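Local structure of acetyl-xylan esterase (Streptomyces lividans, 2CC0) at residues Pro67-Leu72 with Asp78-Arg83; Ala138-Val143 with Ala169-Gly174. The protein hydrolyses acetyl esters on xylan as a metal-dependent family 4 carbohydrate esterase, and so probably helps in plant cell wall degradation. All blocks are in the same frame, centred on the assembly; numbering follows the deposited sequence. Where two conformers were deposited one is given.

Overall arrangement
Contacts 1 and 2 lie on opposite sides of the chain's centre, with their own centres 33 Å apart and their nearest atoms about 21 Å apart. They share no helix or strand. Both are buried contacts, in three of five touching residues and three of four, although centred 18 and 17 Å from the centre of the chain, and neither has a hydrogen bond across it. Contact 1 folds the loop after strand 58-61 against helix 74-90, near the zinc site, and mixes apolar packing with a carboxylate bonded to that same loop. Contact 2 joins helices 136-144 and 159-174 beside the parallel sheet through branched side chains, and its threonine hydroxyl is satisfied within its own helix.

Contact 1 (Pro67-Leu72 with Asp78-Arg83); sequences PHMTQL and DSEISR
Pro67 and Glu80 reach toward each other from opposite directions, the proline CG and CD touching the carboxylate with no hydrogen bond between them. Pro67 CD lies 3.3 Å from Glu80 OE1, and Pro67 CG lies 3.6 Å from Glu80 CD. The glutamate chain is bent at chi2 (-87°), which turns its carboxylate aside, toward the C-terminal end of the helix. There OE1 accepts a hydrogen bond from Tyr64 N and OE2 is hydrogen-bonded to Thr65 OG1, so the buried acid is satisfied by residues three and two places before the proline and its rotation is fixed. Next to it, in the conformer described of two deposited, Met69 folds at chi2 and chi3 (both -77°) and lays its thioether across the root of the glutamate. Its SD is 3.9 Å from Glu80 CB, and its CE passes 3.9 Å from Ile81 CG1. Met69, Glu80 and Ile81 are buried, and with the partly exposed Pro67 they form the close part of the contact. Leu72 marks the looser flank, with little surface covered: its side chain meets that of Glu80 at about a right angle, CD1 4.2 Å from Glu80 CG. An alanine in place of Glu80 would probably leave Tyr64 N and Thr65 OG1 without their carboxylate partner and open a gap beside the Pro67 ring. The arrangement ties a zinc-site loop to a helix, since the loop follows strand 58-61 and carries the zinc ligands His62 and His66, the second directly before Pro67, whose side chain is about 9 Å from the metal. Met77, one turn before Ile81 on helix 74-90, touches both Met69 and Leu72, while helix 108-116 closes the apolar side, with Leu110 against Met69 and Ile81 and Val113 against Ile81.

Contact 2 (Ala138-Val143 with Ala169-Gly174); sequences AIVQAV and AQTLAG
Two neighbouring helices of the alpha/beta fold, 136-144 and 159-174, meet here through Val140 and Val143 on one and Thr171 and Leu172 on the other. The axes of the two six-residue segments run nearly the same way, at a signed angle of -25°, and come no nearer than 9.7 Å. The closest approach is Val140 CG1 to Thr171 OG1, 3.3 Å, a methyl packed tightly on a hydroxyl oxygen. That oxygen is not left wanting: it is hydrogen-bonded to the backbone O of Arg167, one turn earlier in the same helix. The torsion behind this (chi1 -61°) places OG1 beside the backbone N, within reach of that carbonyl, and puts CG2 anti to the N. Val143 then takes up the neighbouring ground, its CG1 4.3 Å from Thr171 CG2 and 4.0 Å from Leu172 CD2. Helix 136-144 links the parallel strands 126-127 and 151-155 as a beta-alpha-beta unit, and helix 159-174 follows strand 151-155, so the two helices flank the same strand in succession, as in the distorted beta/alpha barrel of polysaccharide deacetylases. Leu172 leaves its helix obliquely, but its branch reaches Val143, the two side chains crossing at about a right angle. On the sheet side Ile152 of strand 151-155 receives Ala142 and Val143. Along the helix pair, Val140 also touches Arg167, and Val143 touches Ile168, one turn before Thr171 and Leu172 respectively.

Contact 1 (Pro67-Leu72 with Asp78-Arg83)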
# COMPACT_ATOMS: atom_id res chain seq x y z
N PRO A 67 -2.07 -21.12 6.26
CA PRO A 67 -0.93 -21.82 5.64
C PRO A 67 0.06 -20.80 5.08
O PRO A 67 -0.29 -19.62 4.95
CB PRO A 67 -1.58 -22.57 4.47
CG PRO A 67 -2.72 -21.70 4.08
CD PRO A 67 -3.26 -21.11 5.37
N HIS A 68 1.25 -21.27 4.73
CA HIS A 68 2.13 -20.47 3.89
C HIS A 68 1.54 -20.55 2.48
O HIS A 68 1.74 -21.51 1.77
CB HIS A 68 3.54 -21.06 3.93
CG HIS A 68 4.26 -20.82 5.22
ND1 HIS A 68 5.00 -19.69 5.45
CD2 HIS A 68 4.33 -21.56 6.35
CE1 HIS A 68 5.50 -19.74 6.68
NE2 HIS A 68 5.11 -20.87 7.24
N MET A 69 0.79 -19.52 2.07
CA MET A 69 -0.05 -19.58 0.85
C MET A 69 0.75 -19.78 -0.44
O MET A 69 0.26 -20.40 -1.38
CB MET A 69 -0.94 -18.33 0.72
CG MET A 69 -2.07 -18.17 1.78
SD MET A 69 -3.56 -19.19 1.58
CE MET A 69 -4.46 -18.36 0.25
N THR A 70 1.95 -19.24 -0.47
CA THR A 70 2.76 -19.33 -1.69
C THR A 70 3.30 -20.75 -1.88
O THR A 70 3.82 -21.06 -2.95
CB THR A 70 3.89 -18.27 -1.73
OG1 THR A 70 4.89 -18.60 -0.75
CG2 THR A 70 3.34 -16.86 -1.47
N GLN A 71 3.16 -21.60 -0.86
CA GLN A 71 3.51 -23.02 -1.00
C GLN A 71 2.36 -23.88 -1.55
O GLN A 71 2.54 -25.09 -1.81
CB GLN A 71 4.01 -23.56 0.34
CG GLN A 71 5.30 -22.90 0.79
CD GLN A 71 5.75 -23.35 2.17
OE1 GLN A 71 5.32 -24.39 2.68
NE2 GLN A 71 6.60 -22.55 2.80
N LEU A 72 1.19 -23.26 -1.73
CA LEU A 72 -0.00 -23.94 -2.24
C LEU A 72 -0.19 -23.76 -3.73
O LEU A 72 0.28 -22.78 -4.32
CB LEU A 72 -1.29 -23.44 -1.53
CG LEU A 72 -1.31 -23.50 0.01
CD1 LEU A 72 -2.59 -22.91 0.55
CD2 LEU A 72 -1.10 -24.90 0.53
N ASP A 78 -7.43 -20.74 -3.57
CA ASP A 78 -8.81 -20.38 -3.83
C ASP A 78 -9.72 -20.93 -2.72
O ASP A 78 -10.54 -20.20 -2.17
CB ASP A 78 -9.21 -20.90 -5.20
CG ASP A 78 -10.51 -20.27 -5.71
OD1 ASP A 78 -11.54 -20.43 -5.04
OD2 ASP A 78 -10.49 -19.62 -6.78
N SER A 79 -9.55 -22.21 -2.38
CA SER A 79 -10.31 -22.80 -1.29
C SER A 79 -10.13 -22.06 0.04
O SER A 79 -11.09 -21.77 0.74
CB SER A 79 -9.90 -24.28 -1.13
OG SER A 79 -10.60 -24.88 -0.06
N GLU A 80 -8.88 -21.74 0.38
CA GLU A 80 -8.60 -21.06 1.64
C GLU A 80 -9.28 -19.69 1.69
O GLU A 80 -9.88 -19.30 2.70
CB GLU A 80 -7.08 -20.90 1.78
CG GLU A 80 -6.35 -22.17 2.21
CD GLU A 80 -6.27 -22.37 3.72
OE1 GLU A 80 -6.41 -21.39 4.48
OE2 GLU A 80 -6.06 -23.53 4.15
N ILE A 81 -9.18 -18.94 0.60
CA ILE A 81 -9.77 -17.60 0.56
C ILE A 81 -11.31 -17.63 0.51
O ILE A 81 -12.01 -16.94 1.29
CB ILE A 81 -9.15 -16.78 -0.58
CG1 ILE A 81 -7.76 -16.29 -0.13
CG2 ILE A 81 -10.02 -15.58 -0.93
CD1 ILE A 81 -6.92 -15.64 -1.23
N SER A 82 -11.85 -18.46 -0.39
CA SER A 82 -13.30 -18.52 -0.54
C SER A 82 -14.01 -19.04 0.71
O SER A 82 -15.04 -18.51 1.11
CB SER A 82 -13.68 -19.33 -1.78
OG SER A 82 -13.19 -20.64 -1.68
N ARG A 83 -13.46 -20.07 1.35
CA ARG A 83 -14.07 -20.60 2.57
C ARG A 83 -14.09 -19.56 3.68
O ARG A 83 -15.01 -19.51 4.49
CB ARG A 83 -13.36 -21.87 3.03
CG ARG A 83 -13.69 -23.09 2.16
CD ARG A 83 -12.46 -23.93 1.92
NE ARG A 83 -12.06 -24.67 3.09
CZ ARG A 83 -10.81 -24.92 3.47
NH1 ARG A 83 -9.78 -24.48 2.77
NH2 ARG A 83 -10.61 -25.62 4.57

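Contact 2 (Ala138-Val143 with Ala169-Gly174)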
# COMPACT_ATOMS: atom_id res chain seq x y z
N ALA A 138 7.25 -1.74 23.95
CA ALA A 138 7.71 -1.87 22.58
C ALA A 138 6.53 -1.74 21.60
O ALA A 138 6.66 -1.16 20.52
CB ALA A 138 8.47 -3.18 22.38
N ILE A 139 5.38 -2.28 21.99
CA ILE A 139 4.16 -2.22 21.14
C ILE A 139 3.70 -0.77 21.01
O ILE A 139 3.37 -0.31 19.91
CB ILE A 139 3.04 -3.14 21.72
CG1 ILE A 139 3.48 -4.61 21.68
CG2 ILE A 139 1.68 -2.93 21.01
CD1 ILE A 139 2.63 -5.54 22.59
N VAL A 140 3.64 -0.05 22.14
CA VAL A 140 3.26 1.36 22.13
C VAL A 140 4.24 2.18 21.28
O VAL A 140 3.81 3.04 20.51
CB VAL A 140 3.17 1.94 23.57
CG1 VAL A 140 2.84 3.44 23.53
CG2 VAL A 140 2.07 1.17 24.38
N GLN A 141 5.54 1.89 21.42
CA GLN A 141 6.59 2.52 20.62
C GLN A 141 6.37 2.29 19.12
O GLN A 141 6.55 3.20 18.30
CB GLN A 141 7.95 1.99 21.05
CG GLN A 141 9.14 2.58 20.28
CD GLN A 141 9.22 4.12 20.35
OE1 GLN A 141 9.74 4.76 19.44
NE2 GLN A 141 8.70 4.70 21.43
N ALA A 142 5.99 1.06 18.76
CA ALA A 142 5.71 0.74 17.34
C ALA A 142 4.55 1.61 16.82
O ALA A 142 4.62 2.17 15.73
CB ALA A 142 5.39 -0.75 17.18
N VAL A 143 3.48 1.74 17.61
CA VAL A 143 2.36 2.61 17.26
C VAL A 143 2.81 4.06 17.07
O VAL A 143 2.34 4.74 16.15
CB VAL A 143 1.19 2.50 18.29
CG1 VAL A 143 0.19 3.62 18.09
CG2 VAL A 143 0.51 1.14 18.16
N ALA A 169 -4.16 4.53 22.52
CA ALA A 169 -5.12 5.62 22.36
C ALA A 169 -4.45 6.95 22.72
O ALA A 169 -4.59 7.94 22.01
CB ALA A 169 -6.36 5.38 23.22
N GLN A 170 -3.69 6.95 23.83
CA GLN A 170 -2.96 8.15 24.27
C GLN A 170 -1.93 8.64 23.28
O GLN A 170 -1.84 9.85 23.00
CB GLN A 170 -2.28 7.87 25.62
CG GLN A 170 -3.28 7.74 26.74
CD GLN A 170 -2.68 7.10 27.97
OE1 GLN A 170 -1.47 7.14 28.17
NE2 GLN A 170 -3.54 6.49 28.79
N THR A 171 -1.17 7.68 22.74
CA THR A 171 -0.16 7.98 21.74
C THR A 171 -0.78 8.64 20.51
O THR A 171 -0.29 9.66 20.02
CB THR A 171 0.61 6.70 21.36
OG1 THR A 171 1.25 6.19 22.53
CG2 THR A 171 1.68 6.98 20.28
N LEU A 172 -1.86 8.05 19.99
CA LEU A 172 -2.52 8.59 18.81
C LEU A 172 -3.08 9.99 19.10
O LEU A 172 -2.87 10.91 18.31
CB LEU A 172 -3.62 7.67 18.30
CG LEU A 172 -3.09 6.34 17.75
CD1 LEU A 172 -4.29 5.49 17.31
CD2 LEU A 172 -2.09 6.56 16.61
N ALA A 173 -3.77 10.13 20.22
CA ALA A 173 -4.38 11.40 20.61
C ALA A 173 -3.32 12.48 20.74
O ALA A 173 -3.50 13.58 20.23
CB ALA A 173 -5.20 11.26 21.90
N GLY A 174 -2.20 12.15 21.37
CA GLY A 174 -1.07 13.09 21.49
C GLY A 174 -0.56 13.64 20.16
O GLY A 174 -0.03 14.78 20.09